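Local coordinates for protein-tyrosine-phosphatase (Shewanella sp., PDB 2Z72), which hydrolyses phosphotyrosine, as a cold-active phosphatase with two zinc ions in a calcineurin-like phosphoesterase fold, at residues H120-V125 / K179-D184; Q134-R137 / M142-L145; N195-I198 / V203-M206; N225-A230 / D242-F247; R322-L327 / R332-E337. All coordinates share one frame; numbering follows the deposited sequence.

Interaction 1 (H120-V125 / K179-D184). Unlike the reference sequence in segment 179-184: Ser182 (reference Gly).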
# COMPACT_ATOMS: atom_id res chain seq x y z
N HIS A 120 10.15 4.68 10.64
CA HIS A 120 9.85 5.65 11.66
C HIS A 120 8.88 6.74 11.28
O HIS A 120 8.61 7.61 12.11
CB HIS A 120 11.16 6.29 12.17
CG HIS A 120 11.87 7.09 11.14
ND1 HIS A 120 12.41 6.62 9.96
CD2 HIS A 120 12.05 8.42 11.12
CE1 HIS A 120 12.95 7.62 9.25
NE2 HIS A 120 12.72 8.72 9.94
N GLN A 121 8.36 6.70 10.06
CA GLN A 121 7.47 7.73 9.54
C GLN A 121 6.21 7.11 9.00
O GLN A 121 5.64 7.53 7.97
CB GLN A 121 8.12 8.59 8.44
CG GLN A 121 9.48 9.20 8.79
CD GLN A 121 10.04 10.02 7.63
OE1 GLN A 121 10.49 9.44 6.65
NE2 GLN A 121 9.92 11.32 7.76
N VAL A 122 5.66 6.14 9.74
CA VAL A 122 4.45 5.43 9.26
C VAL A 122 3.29 6.33 9.10
O VAL A 122 2.57 6.29 8.08
CB VAL A 122 4.17 4.22 10.15
CG1 VAL A 122 2.84 3.57 9.78
CG2 VAL A 122 5.29 3.19 10.11
N ASN A 123 2.94 7.16 10.09
CA ASN A 123 1.79 8.01 9.96
C ASN A 123 1.95 9.08 8.91
O ASN A 123 0.95 9.48 8.28
CB ASN A 123 1.37 8.59 11.31
CG ASN A 123 0.77 7.52 12.19
OD1 ASN A 123 -0.14 6.81 11.78
ND2 ASN A 123 1.29 7.37 13.43
N GLU A 124 3.14 9.58 8.69
CA GLU A 124 3.42 10.50 7.61
C GLU A 124 3.05 9.84 6.28
O GLU A 124 2.42 10.46 5.44
CB GLU A 124 4.87 10.96 7.61
CG GLU A 124 5.25 11.83 8.81
CD GLU A 124 5.38 11.17 10.14
OE1 GLU A 124 5.44 9.94 10.29
OE2 GLU A 124 5.41 11.97 11.15
N VAL A 125 3.48 8.61 6.07
CA VAL A 125 3.13 7.90 4.85
C VAL A 125 1.65 7.71 4.75
O VAL A 125 1.04 7.94 3.67
CB VAL A 125 3.87 6.56 4.71
CG1 VAL A 125 3.44 5.90 3.40
CG2 VAL A 125 5.38 6.76 4.72
N LYS A 179 -4.93 -1.51 17.81
CA LYS A 179 -6.13 -0.71 18.13
C LYS A 179 -5.94 0.75 17.81
O LYS A 179 -6.88 1.56 17.88
CB LYS A 179 -6.52 -0.98 19.56
CG LYS A 179 -7.00 -2.37 19.79
CD LYS A 179 -8.31 -2.64 19.06
CE LYS A 179 -8.85 -4.01 19.53
NZ LYS A 179 -9.82 -4.53 18.52
N LEU A 180 -4.75 1.19 17.44
CA LEU A 180 -4.56 2.52 16.88
C LEU A 180 -4.98 2.58 15.42
O LEU A 180 -5.04 3.67 14.87
CB LEU A 180 -3.11 2.96 17.06
CG LEU A 180 -2.61 3.12 18.49
CD1 LEU A 180 -1.14 3.52 18.52
CD2 LEU A 180 -3.44 4.20 19.20
N TYR A 181 -5.30 1.44 14.85
CA TYR A 181 -5.71 1.31 13.43
C TYR A 181 -6.93 0.43 13.29
O TYR A 181 -7.15 -0.20 12.24
CB TYR A 181 -4.54 0.75 12.56
CG TYR A 181 -3.35 1.71 12.64
CD1 TYR A 181 -3.35 2.89 11.90
CD2 TYR A 181 -2.27 1.50 13.47
CE1 TYR A 181 -2.31 3.80 11.98
CE2 TYR A 181 -1.24 2.37 13.57
CZ TYR A 181 -1.24 3.52 12.82
OH TYR A 181 -0.19 4.40 12.90
N SER A 182 -7.74 0.35 14.34
CA SER A 182 -8.95 -0.48 14.35
C SER A 182 -10.06 0.15 13.54
O SER A 182 -9.96 1.26 12.99
CB SER A 182 -9.33 -0.71 15.82
OG SER A 182 -9.72 0.54 16.36
N ALA A 183 -11.20 -0.57 13.49
CA ALA A 183 -12.34 -0.09 12.72
C ALA A 183 -12.98 1.17 13.24
O ALA A 183 -13.83 1.78 12.57
CB ALA A 183 -13.37 -1.19 12.64
N ASP A 184 -12.64 1.61 14.45
CA ASP A 184 -13.12 2.84 15.02
C ASP A 184 -12.30 4.05 14.56
O ASP A 184 -12.67 5.19 14.87
CB ASP A 184 -13.07 2.83 16.57
CG ASP A 184 -11.71 2.51 17.10
OD1 ASP A 184 -11.20 3.21 17.99
OD2 ASP A 184 -11.08 1.50 16.67
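Tyr181 reaches across to Asn123 with the end of its side chain. The phenol OH donates a hydrogen bond to Asn123 OD1 at 2.7 Å. The oxygen meets the ring at its edge, near the ring plane. Amide and ring planes are only 27° apart, so the two flat groups are nearly coplanar. The C=O...donor angle at OD1 is 113°, and the hydroxyl is tilted somewhat from the carbonyl plane. In Asn123, CG lies beside the backbone N (chi1 -71°), which carries the amide nearer to the tyrosine than the CB direction alone would. Val122 adds a looser touch, its CG1 4.4 Å from Tyr181 OH. The other amide end of Asn123 is also used: ND2 bonds to Asp9 OD2. With an alanine here, the buried Tyr181 hydroxyl would probably be left without this acceptor, and Asp9 without the ND2 donor. The contact is small and buried, and rests mainly on the one polar bond. It ties the first turn of helix 122-138 to the loop between helices 166-172 and 186-192. Phe116 and Tyr177 pack edge-to-face with the Tyr181 ring, and Asp9 brings in strand 8-14.

Interaction 2 (Q134-R137 / M142-L145)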
# COMPACT_ATOMS: atom_id res chain seq x y z
N GLN A 134 -7.49 11.11 -2.30
CA GLN A 134 -8.49 12.10 -2.57
C GLN A 134 -8.08 12.99 -3.74
O GLN A 134 -8.91 13.26 -4.63
CB GLN A 134 -8.80 12.93 -1.32
CG GLN A 134 -9.88 13.97 -1.61
CD GLN A 134 -11.26 13.35 -1.92
OE1 GLN A 134 -11.93 12.84 -1.06
NE2 GLN A 134 -11.72 13.36 -3.14
N GLN A 135 -6.84 13.46 -3.77
CA GLN A 135 -6.42 14.33 -4.83
C GLN A 135 -6.46 13.65 -6.22
O GLN A 135 -6.83 14.29 -7.20
CB GLN A 135 -4.99 14.84 -4.57
CG GLN A 135 -4.92 15.78 -3.36
CD GLN A 135 -3.50 16.19 -3.06
OE1 GLN A 135 -2.55 15.52 -3.48
NE2 GLN A 135 -3.33 17.29 -2.33
N ALA A 136 -6.07 12.37 -6.25
CA ALA A 136 -6.09 11.63 -7.50
C ALA A 136 -7.55 11.55 -8.00
O ALA A 136 -7.82 11.82 -9.16
CB ALA A 136 -5.47 10.28 -7.35
N ARG A 137 -8.46 11.21 -7.10
CA ARG A 137 -9.86 11.15 -7.48
C ARG A 137 -10.35 12.46 -8.01
O ARG A 137 -11.04 12.52 -9.03
CB ARG A 137 -10.70 10.65 -6.27
CG ARG A 137 -12.14 10.41 -6.60
CD ARG A 137 -12.89 9.69 -5.51
NE ARG A 137 -14.33 9.67 -5.72
CZ ARG A 137 -15.15 8.83 -5.12
NH1 ARG A 137 -14.71 7.89 -4.30
NH2 ARG A 137 -16.46 8.88 -5.33
N MET A 142 -6.60 7.82 -10.01
CA MET A 142 -6.85 6.96 -8.88
C MET A 142 -5.56 6.58 -8.19
O MET A 142 -4.56 6.31 -8.87
CB MET A 142 -7.54 5.63 -9.24
CG MET A 142 -8.96 5.73 -9.73
SD MET A 142 -9.76 4.14 -9.96
CE MET A 142 -10.29 3.84 -8.24
N VAL A 143 -5.63 6.46 -6.84
CA VAL A 143 -4.64 5.69 -6.12
C VAL A 143 -5.29 4.39 -5.68
O VAL A 143 -6.36 4.38 -5.05
CB VAL A 143 -4.19 6.46 -4.84
CG1 VAL A 143 -3.34 5.59 -3.94
CG2 VAL A 143 -3.49 7.75 -5.22
N HIS A 144 -4.64 3.30 -6.02
CA HIS A 144 -4.97 1.97 -5.56
C HIS A 144 -3.95 1.61 -4.49
O HIS A 144 -2.82 1.24 -4.78
CB HIS A 144 -4.86 0.93 -6.68
CG HIS A 144 -5.69 1.27 -7.87
ND1 HIS A 144 -7.03 0.91 -7.99
CD2 HIS A 144 -5.34 1.92 -9.01
CE1 HIS A 144 -7.40 1.34 -9.15
NE2 HIS A 144 -6.43 1.99 -9.82
N LEU A 145 -4.37 1.75 -3.21
CA LEU A 145 -3.52 1.28 -2.13
C LEU A 145 -3.93 -0.16 -1.85
O LEU A 145 -5.07 -0.38 -1.42
CB LEU A 145 -3.71 2.09 -0.87
CG LEU A 145 -2.95 1.58 0.36
CD1 LEU A 145 -1.45 1.45 0.09
CD2 LEU A 145 -3.21 2.48 1.53
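Ala136 packs against Met142 and Val143 inside a beta-alpha-beta unit of the phosphoesterase fold. The unit runs from strand 108-111 through helix 122-138 to strand 142-145. This contact lies where the helix nears its end and the chain turns back into the strand. The backbones come close, with the CA atoms of Ala136 and Met142 4.9 Å apart.

The contact across the segments is van der Waals. Ala136 points its methyl toward the strand, where it rests on the backbone of Met142. Its CB is 3.8 Å from Met142 C and as far from Met142 N. CB of Met142 points away from the helix, so the main chain of that residue does the touching. Ala136 is buried, and its short side chain lets the helix sit close to the strand. Trp102 also packs on Ala136.

Polar bonds lead outward from both segments. Arg137 forms a salt bridge with Glu58, and Gln135 binds Trp102 N and Asn101 OD1. On the strand, Met142 and His144 make backbone bonds to strand 108-111, the parallel neighbour in the sheet.

The apolar side-chain pair is Ala136 with Val143. Val143 CG1 stands opposite its backbone N (chi1 170°), which leaves CG2 as the branch facing the helix. That methyl is 3.9 Å from Ala136 CB.

Interaction 3 (N195-I198 / V203-M206)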
# COMPACT_ATOMS: atom_id res chain seq x y z
N ASN A 195 -8.65 -2.98 -1.62
CA ASN A 195 -8.41 -4.24 -2.29
C ASN A 195 -7.05 -4.78 -1.91
O ASN A 195 -6.17 -4.09 -1.38
CB ASN A 195 -8.53 -4.07 -3.80
CG ASN A 195 -9.94 -3.77 -4.23
OD1 ASN A 195 -10.85 -4.51 -3.85
ND2 ASN A 195 -10.17 -2.71 -4.98
N THR A 196 -6.86 -6.05 -2.28
CA THR A 196 -5.62 -6.79 -2.10
C THR A 196 -5.01 -7.18 -3.43
O THR A 196 -3.80 -7.19 -3.60
CB THR A 196 -5.85 -7.96 -1.14
OG1 THR A 196 -6.44 -7.47 0.07
CG2 THR A 196 -4.59 -8.69 -0.75
N ILE A 197 -5.85 -7.55 -4.43
CA ILE A 197 -5.41 -7.93 -5.74
C ILE A 197 -6.21 -7.13 -6.75
O ILE A 197 -7.45 -7.11 -6.67
CB ILE A 197 -5.63 -9.45 -6.00
CG1 ILE A 197 -5.00 -10.32 -4.94
CG2 ILE A 197 -5.09 -9.83 -7.38
CD1 ILE A 197 -5.68 -11.65 -4.72
N ILE A 198 -5.57 -6.51 -7.74
CA ILE A 198 -6.31 -5.80 -8.79
C ILE A 198 -5.71 -6.11 -10.15
O ILE A 198 -4.58 -6.57 -10.29
CB ILE A 198 -6.37 -4.28 -8.55
CG1 ILE A 198 -5.01 -3.60 -8.69
CG2 ILE A 198 -7.04 -3.99 -7.23
CD1 ILE A 198 -5.08 -2.09 -8.71
N VAL A 203 -2.40 -6.20 -16.83
CA VAL A 203 -1.44 -6.36 -15.75
C VAL A 203 -2.18 -6.68 -14.46
O VAL A 203 -3.19 -6.04 -14.12
CB VAL A 203 -0.59 -5.08 -15.58
CG1 VAL A 203 0.45 -5.28 -14.50
CG2 VAL A 203 0.04 -4.67 -16.89
N LEU A 204 -1.67 -7.65 -13.73
CA LEU A 204 -2.18 -8.03 -12.39
C LEU A 204 -1.23 -7.49 -11.33
O LEU A 204 -0.02 -7.61 -11.51
CB LEU A 204 -2.31 -9.54 -12.29
CG LEU A 204 -3.28 -10.10 -11.22
CD1 LEU A 204 -4.72 -9.83 -11.59
CD2 LEU A 204 -3.05 -11.60 -11.08
N TYR A 205 -1.77 -6.97 -10.24
CA TYR A 205 -0.99 -6.32 -9.17
C TYR A 205 -1.40 -6.94 -7.83
O TYR A 205 -2.58 -6.99 -7.49
CB TYR A 205 -1.31 -4.85 -9.10
CG TYR A 205 -0.98 -4.04 -10.32
CD1 TYR A 205 -1.85 -4.00 -11.39
CD2 TYR A 205 0.20 -3.31 -10.39
CE1 TYR A 205 -1.57 -3.26 -12.53
CE2 TYR A 205 0.49 -2.59 -11.53
CZ TYR A 205 -0.40 -2.54 -12.62
OH TYR A 205 -0.04 -1.82 -13.72
N MET A 206 -0.41 -7.30 -7.01
CA MET A 206 -0.63 -7.69 -5.64
C MET A 206 0.72 -7.66 -4.91
O MET A 206 1.77 -7.51 -5.50
CB MET A 206 -1.31 -9.05 -5.57
CG MET A 206 -0.50 -10.32 -5.78
SD MET A 206 0.28 -10.50 -7.40
CE MET A 206 -1.18 -10.32 -8.44
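Ile198 and Tyr205 form an antiparallel hydrogen-bonded pair. Ile198 N donates to Tyr205 O at 3.0 Å, in the carbonyl plane. Tyr205 N donates back to Ile198 O at 2.8 Å, nearly in line with the C=O. Both bonds are fairly straight, with N-H...acceptor angles of 165° and 160°. Ile198 O also takes a CA-H...O contact from Leu204 CA.

The Tyr205 side chain can be followed outward. CB lies 3.9 Å from Ile198 CG1 and equally far from Ile198 O. Next comes the ring, whose CD1 edge is 4.2 Å from the same CG1 and also lies near Ile198 O, which is in the ring plane. With CG beside the backbone N (chi1 -62°), the ring keeps its CD1 edge close to that carbonyl. Val73 and Ala75 of strand 72-76 also pack on Tyr205.

Ile197 and Met206 occupy the other face of the sheet. Ile197 CG1 is 4.0 Å from Met206 CB. In one conformer of Met206, the chain bends at chi2 and chi3 and brings CE to 4.1 Å from Ile197 CG2. Leu204 CD1 approaches that CG2 as well.

Asn225 ND2 of helix 221-231 binds Ile197 O. Leu204 and Met206 pair through their backbones with strand 281-284. The whole is a beta hairpin of strands 197-200 and 203-206, buried in the mixed sheet of the calcineurin-like phosphoesterase domain.

Interaction 4 (N225-A230 / D242-F247)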
# COMPACT_ATOMS: atom_id res chain seq x y z
N ASN A 225 -10.90 -10.49 -2.61
CA ASN A 225 -10.87 -9.14 -2.06
C ASN A 225 -11.95 -8.95 -1.00
O ASN A 225 -11.71 -8.27 0.01
CB ASN A 225 -10.98 -8.08 -3.16
CG ASN A 225 -9.73 -7.94 -3.94
OD1 ASN A 225 -8.60 -7.97 -3.38
ND2 ASN A 225 -9.80 -7.81 -5.26
N ALA A 226 -13.13 -9.52 -1.20
CA ALA A 226 -14.17 -9.43 -0.22
C ALA A 226 -13.83 -10.22 1.04
O ALA A 226 -14.09 -9.76 2.18
CB ALA A 226 -15.50 -9.95 -0.84
N LEU A 227 -13.27 -11.42 0.89
CA LEU A 227 -12.87 -12.18 2.09
C LEU A 227 -11.77 -11.48 2.86
O LEU A 227 -11.79 -11.53 4.12
CB LEU A 227 -12.41 -13.57 1.65
CG LEU A 227 -13.52 -14.55 1.28
CD1 LEU A 227 -12.92 -15.82 0.69
CD2 LEU A 227 -14.34 -14.90 2.51
N TYR A 228 -10.85 -10.83 2.16
CA TYR A 228 -9.80 -10.09 2.86
C TYR A 228 -10.42 -8.95 3.68
O TYR A 228 -10.03 -8.76 4.84
CB TYR A 228 -8.82 -9.55 1.87
CG TYR A 228 -7.77 -10.50 1.35
CD1 TYR A 228 -7.54 -10.76 0.01
CD2 TYR A 228 -6.91 -11.14 2.25
CE1 TYR A 228 -6.61 -11.60 -0.43
CE2 TYR A 228 -5.91 -11.98 1.81
CZ TYR A 228 -5.75 -12.21 0.46
OH TYR A 228 -4.74 -13.02 -0.03
N ARG A 229 -11.36 -8.21 3.13
CA ARG A 229 -11.96 -7.14 3.88
C ARG A 229 -12.73 -7.68 5.08
O ARG A 229 -12.74 -7.07 6.15
CB ARG A 229 -12.88 -6.30 2.98
CG ARG A 229 -12.15 -5.32 2.09
CD ARG A 229 -13.06 -4.41 1.33
NE ARG A 229 -13.71 -5.08 0.18
CZ ARG A 229 -13.16 -5.19 -1.01
NH1 ARG A 229 -12.01 -4.69 -1.28
NH2 ARG A 229 -13.83 -5.81 -1.98
N ALA A 230 -13.45 -8.78 4.90
CA ALA A 230 -14.31 -9.31 5.94
C ALA A 230 -13.57 -9.99 7.06
O ALA A 230 -14.15 -10.17 8.14
CB ALA A 230 -15.34 -10.29 5.32
N ASP A 242 -9.94 -21.98 8.87
CA ASP A 242 -10.70 -21.96 7.59
C ASP A 242 -9.72 -22.22 6.45
O ASP A 242 -8.77 -21.45 6.28
CB ASP A 242 -11.47 -20.63 7.45
CG ASP A 242 -12.34 -20.63 6.21
OD1 ASP A 242 -13.53 -20.92 6.31
OD2 ASP A 242 -11.83 -20.41 5.10
N ASP A 243 -9.89 -23.30 5.68
CA ASP A 243 -8.91 -23.65 4.67
C ASP A 243 -8.64 -22.52 3.71
O ASP A 243 -7.50 -22.25 3.34
CB ASP A 243 -9.57 -24.86 4.00
CG ASP A 243 -8.93 -25.43 2.76
OD1 ASP A 243 -7.67 -25.41 2.78
OD2 ASP A 243 -9.62 -25.86 1.83
N LEU A 244 -9.72 -21.85 3.31
CA LEU A 244 -9.54 -20.80 2.31
C LEU A 244 -8.91 -19.56 2.89
O LEU A 244 -8.00 -18.97 2.25
CB LEU A 244 -10.89 -20.49 1.68
CG LEU A 244 -10.92 -19.36 0.67
CD1 LEU A 244 -9.94 -19.60 -0.46
CD2 LEU A 244 -12.32 -19.21 0.05
N LEU A 245 -9.36 -19.14 4.07
CA LEU A 245 -8.72 -18.00 4.71
C LEU A 245 -7.26 -18.30 5.01
O LEU A 245 -6.41 -17.39 4.92
CB LEU A 245 -9.48 -17.59 5.98
CG LEU A 245 -10.89 -17.07 5.77
CD1 LEU A 245 -11.54 -16.72 7.11
CD2 LEU A 245 -10.93 -15.90 4.79
N ASN A 246 -6.96 -19.52 5.40
CA ASN A 246 -5.58 -19.90 5.70
C ASN A 246 -4.68 -19.70 4.49
O ASN A 246 -3.62 -19.11 4.53
CB ASN A 246 -5.61 -21.33 6.21
CG ASN A 246 -4.25 -21.80 6.69
OD1 ASN A 246 -3.23 -21.53 6.03
ND2 ASN A 246 -4.18 -22.49 7.82
N PHE A 247 -5.18 -20.16 3.34
CA PHE A 247 -4.48 -19.89 2.06
C PHE A 247 -4.28 -18.41 1.83
O PHE A 247 -3.19 -17.93 1.57
CB PHE A 247 -5.27 -20.45 0.87
CG PHE A 247 -4.68 -20.00 -0.43
CD1 PHE A 247 -5.42 -19.22 -1.32
CD2 PHE A 247 -3.38 -20.28 -0.77
CE1 PHE A 247 -4.88 -18.76 -2.48
CE2 PHE A 247 -2.81 -19.86 -1.95
CZ PHE A 247 -3.54 -19.07 -2.80
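Leu227 points from helix 221-231 toward helix 243-249 and meets Leu244 and Leu245. The side chains of Leu227 and Leu244 cross at about a right angle. Their methyls meet closely, with Leu227 CD1 3.5 Å from Leu244 CD2. The same CD1 lies 4.1 Å from Leu244 CG, so it sits against the branch of the second leucine. Leu244 has CG opposite its backbone N (chi1 176°), and the end of its side chain comes nearer to Leu227 than its CB direction suggests. Leu245 approaches a different part of Leu227. Its CD2 is 4.2 Å from Leu227 CB, so the base of the Leu227 side chain is met as well as its end.

Helix 243-249 is capped just before the leucines that meet helix 221-231. Asp242 is the N-cap, and its OD2 accepts a nearly straight bond from Leu245 N at 3.0 Å, through the anti lone pair. A weak bond from Leu244 N reaches the same oxygen. The cap fixes the Leu245 backbone, and more weakly that of Leu244.

Tyr228 adds a link beyond the two segments, its OH bonded to Leu248 O. Asp243 forms a salt bridge with Arg217. Across the two segments, the contact is wholly apolar. It is a small, partly buried leucine cluster, and it probably rests on close fit and on partial shielding of the methyls from water.

Interaction 5 (R322-L327 / R332-E337)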
# COMPACT_ATOMS: atom_id res chain seq x y z
N ARG A 322 4.86 0.60 -23.07
CA ARG A 322 6.19 0.48 -22.53
C ARG A 322 6.11 0.15 -21.03
O ARG A 322 5.15 0.57 -20.36
CB ARG A 322 7.03 1.73 -22.70
CG ARG A 322 7.24 2.08 -24.16
CD ARG A 322 8.38 3.12 -24.21
NE ARG A 322 8.62 3.57 -25.54
CZ ARG A 322 7.92 4.53 -26.15
NH1 ARG A 322 6.90 5.15 -25.55
NH2 ARG A 322 8.27 4.84 -27.39
N LEU A 323 7.16 -0.49 -20.58
CA LEU A 323 7.44 -0.64 -19.15
C LEU A 323 8.70 0.15 -18.87
O LEU A 323 9.73 -0.16 -19.48
CB LEU A 323 7.64 -2.10 -18.75
CG LEU A 323 6.50 -3.04 -19.04
CD1 LEU A 323 6.95 -4.48 -18.85
CD2 LEU A 323 5.34 -2.68 -18.16
N ILE A 324 8.62 1.13 -17.98
CA ILE A 324 9.72 2.06 -17.74
C ILE A 324 10.10 2.05 -16.27
O ILE A 324 9.22 2.16 -15.40
CB ILE A 324 9.34 3.47 -18.18
CG1 ILE A 324 9.05 3.45 -19.72
CG2 ILE A 324 10.38 4.49 -17.75
CD1 ILE A 324 8.27 4.59 -20.25
N ARG A 325 11.37 1.92 -16.00
CA ARG A 325 11.95 2.07 -14.68
C ARG A 325 12.19 3.56 -14.42
O ARG A 325 12.91 4.20 -15.17
CB ARG A 325 13.26 1.28 -14.63
CG ARG A 325 14.11 1.46 -13.38
CD ARG A 325 15.37 0.61 -13.56
NE ARG A 325 16.33 0.91 -12.53
CZ ARG A 325 17.64 1.02 -12.57
NH1 ARG A 325 18.27 0.83 -13.73
NH2 ARG A 325 18.24 1.30 -11.45
N GLY A 326 11.62 4.07 -13.34
CA GLY A 326 11.82 5.44 -12.90
C GLY A 326 12.74 5.43 -11.70
O GLY A 326 12.41 4.96 -10.61
N LEU A 327 13.94 5.96 -11.94
CA LEU A 327 14.98 5.95 -10.93
C LEU A 327 14.79 7.08 -9.90
O LEU A 327 14.14 8.11 -10.16
CB LEU A 327 16.36 6.07 -11.62
CG LEU A 327 16.87 4.82 -12.36
CD1 LEU A 327 16.32 4.76 -13.75
CD2 LEU A 327 18.39 4.83 -12.40
N ARG A 332 15.01 7.81 -16.22
CA ARG A 332 14.16 6.72 -16.66
C ARG A 332 14.96 5.75 -17.51
O ARG A 332 15.79 6.23 -18.30
CB ARG A 332 13.07 7.20 -17.61
CG ARG A 332 12.57 8.56 -17.21
CD ARG A 332 11.64 8.08 -15.92
NE ARG A 332 10.26 8.34 -16.81
CZ ARG A 332 9.94 9.62 -16.98
NH1 ARG A 332 8.85 9.99 -17.67
NH2 ARG A 332 10.63 10.67 -16.47
N GLU A 333 14.66 4.47 -17.47
CA GLU A 333 15.22 3.43 -18.32
C GLU A 333 14.12 2.52 -18.77
O GLU A 333 13.35 2.01 -17.96
CB GLU A 333 16.27 2.64 -17.52
CG GLU A 333 17.42 3.59 -17.23
CD GLU A 333 18.73 3.04 -16.82
OE1 GLU A 333 19.42 3.79 -16.07
OE2 GLU A 333 19.03 1.90 -17.28
N THR A 334 14.06 2.24 -20.05
CA THR A 334 13.00 1.37 -20.55
C THR A 334 13.33 -0.09 -20.26
O THR A 334 14.44 -0.47 -20.64
CB THR A 334 12.78 1.62 -22.06
OG1 THR A 334 12.35 3.00 -22.15
CG2 THR A 334 11.65 0.80 -22.61
N LEU A 335 12.39 -0.83 -19.71
CA LEU A 335 12.57 -2.26 -19.51
C LEU A 335 12.07 -3.07 -20.68
O LEU A 335 12.64 -4.08 -21.09
CB LEU A 335 11.86 -2.78 -18.25
CG LEU A 335 12.25 -2.09 -16.94
CD1 LEU A 335 11.47 -2.62 -15.78
CD2 LEU A 335 13.74 -2.24 -16.68
N GLN A 336 10.93 -2.63 -21.26
CA GLN A 336 10.27 -3.32 -22.36
C GLN A 336 9.61 -2.25 -23.22
O GLN A 336 8.94 -1.35 -22.72
CB GLN A 336 9.23 -4.36 -21.90
CG GLN A 336 8.79 -5.35 -22.99
CD GLN A 336 7.74 -6.31 -22.51
OE1 GLN A 336 6.57 -5.92 -22.38
NE2 GLN A 336 8.06 -7.57 -22.25
N GLU A 337 9.74 -2.40 -24.55
CA GLU A 337 8.93 -1.53 -25.42
C GLU A 337 8.33 -2.35 -26.51
O GLU A 337 8.96 -3.22 -27.13
CB GLU A 337 9.72 -0.38 -25.89
CG GLU A 337 11.05 -0.51 -26.57
CD GLU A 337 11.45 0.98 -26.73
OE1 GLU A 337 12.64 1.29 -26.91
OE2 GLU A 337 10.50 1.81 -26.66
O HOH W 1 20.86 2.32 -13.82
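Arg322 and Glu337 pair at one end of an antiparallel beta hairpin that carries a classic beta bulge. Strand 322-326 runs against strands 332-334 and 336-337. Ile324 and Gly326 also bond through their backbones to strand 315-319. At the bulge, Leu335 and Gln336 both face Leu323. Leu323 O accepts from Leu335 N at 2.8 Å and from Gln336 N at 3.3 Å. Leu323 N returns a bond to Gln336 O. Arg325 and Glu333 exchange two backbone bonds. Gln336 NE2 bonds to Asn341 OD1.

Aliphatic carbons touch on both faces. Leu323 CD1 lies 3.8 Å from Gln336 CB on one, and Ile324 CG2 3.8 Å from Arg332 CB on the other.

Arg325 NH1 makes a long 3.8 Å salt bridge to Glu333 OE2, and a water joins NH1 to Glu333 OE1. The stronger partner of Arg325 is Glu314. Arg322 and Glu337 lie side by side, with guanidinium and carboxylate planes 61° apart. A leucine in place of this arginine would probably leave the Glu337 carboxylate without its charged mate and freer to turn. The arginine chain is extended from CG to NE, and Arg322 NE donates to Glu337 OE2 at 2.8 Å, in the guanidinium plane.

Interactions 1 and 2 lie toward opposite ends of helix 122-138, with centres 19 Å apart. Interaction 2 touches interaction 3 where His144 CG packs on Ile198 CD1 at 3.5 Å. Interactions 3 and 4 are joined by probable hydrogen bonds: Thr196 N to Asn225 OD1 and Asn195 OD1 to Arg229 NH1, each 2.8 Å. Interaction 5 stands apart, its nearest atoms about 6 Å from interaction 3, yet it reaches the same sheet as interaction 2. The zinc ions are bound by Asp78, His80, Asp114, Asn149, His207 and His286. The side chains of Val122 and Met206 are about 12 and 11 Å from a zinc ion.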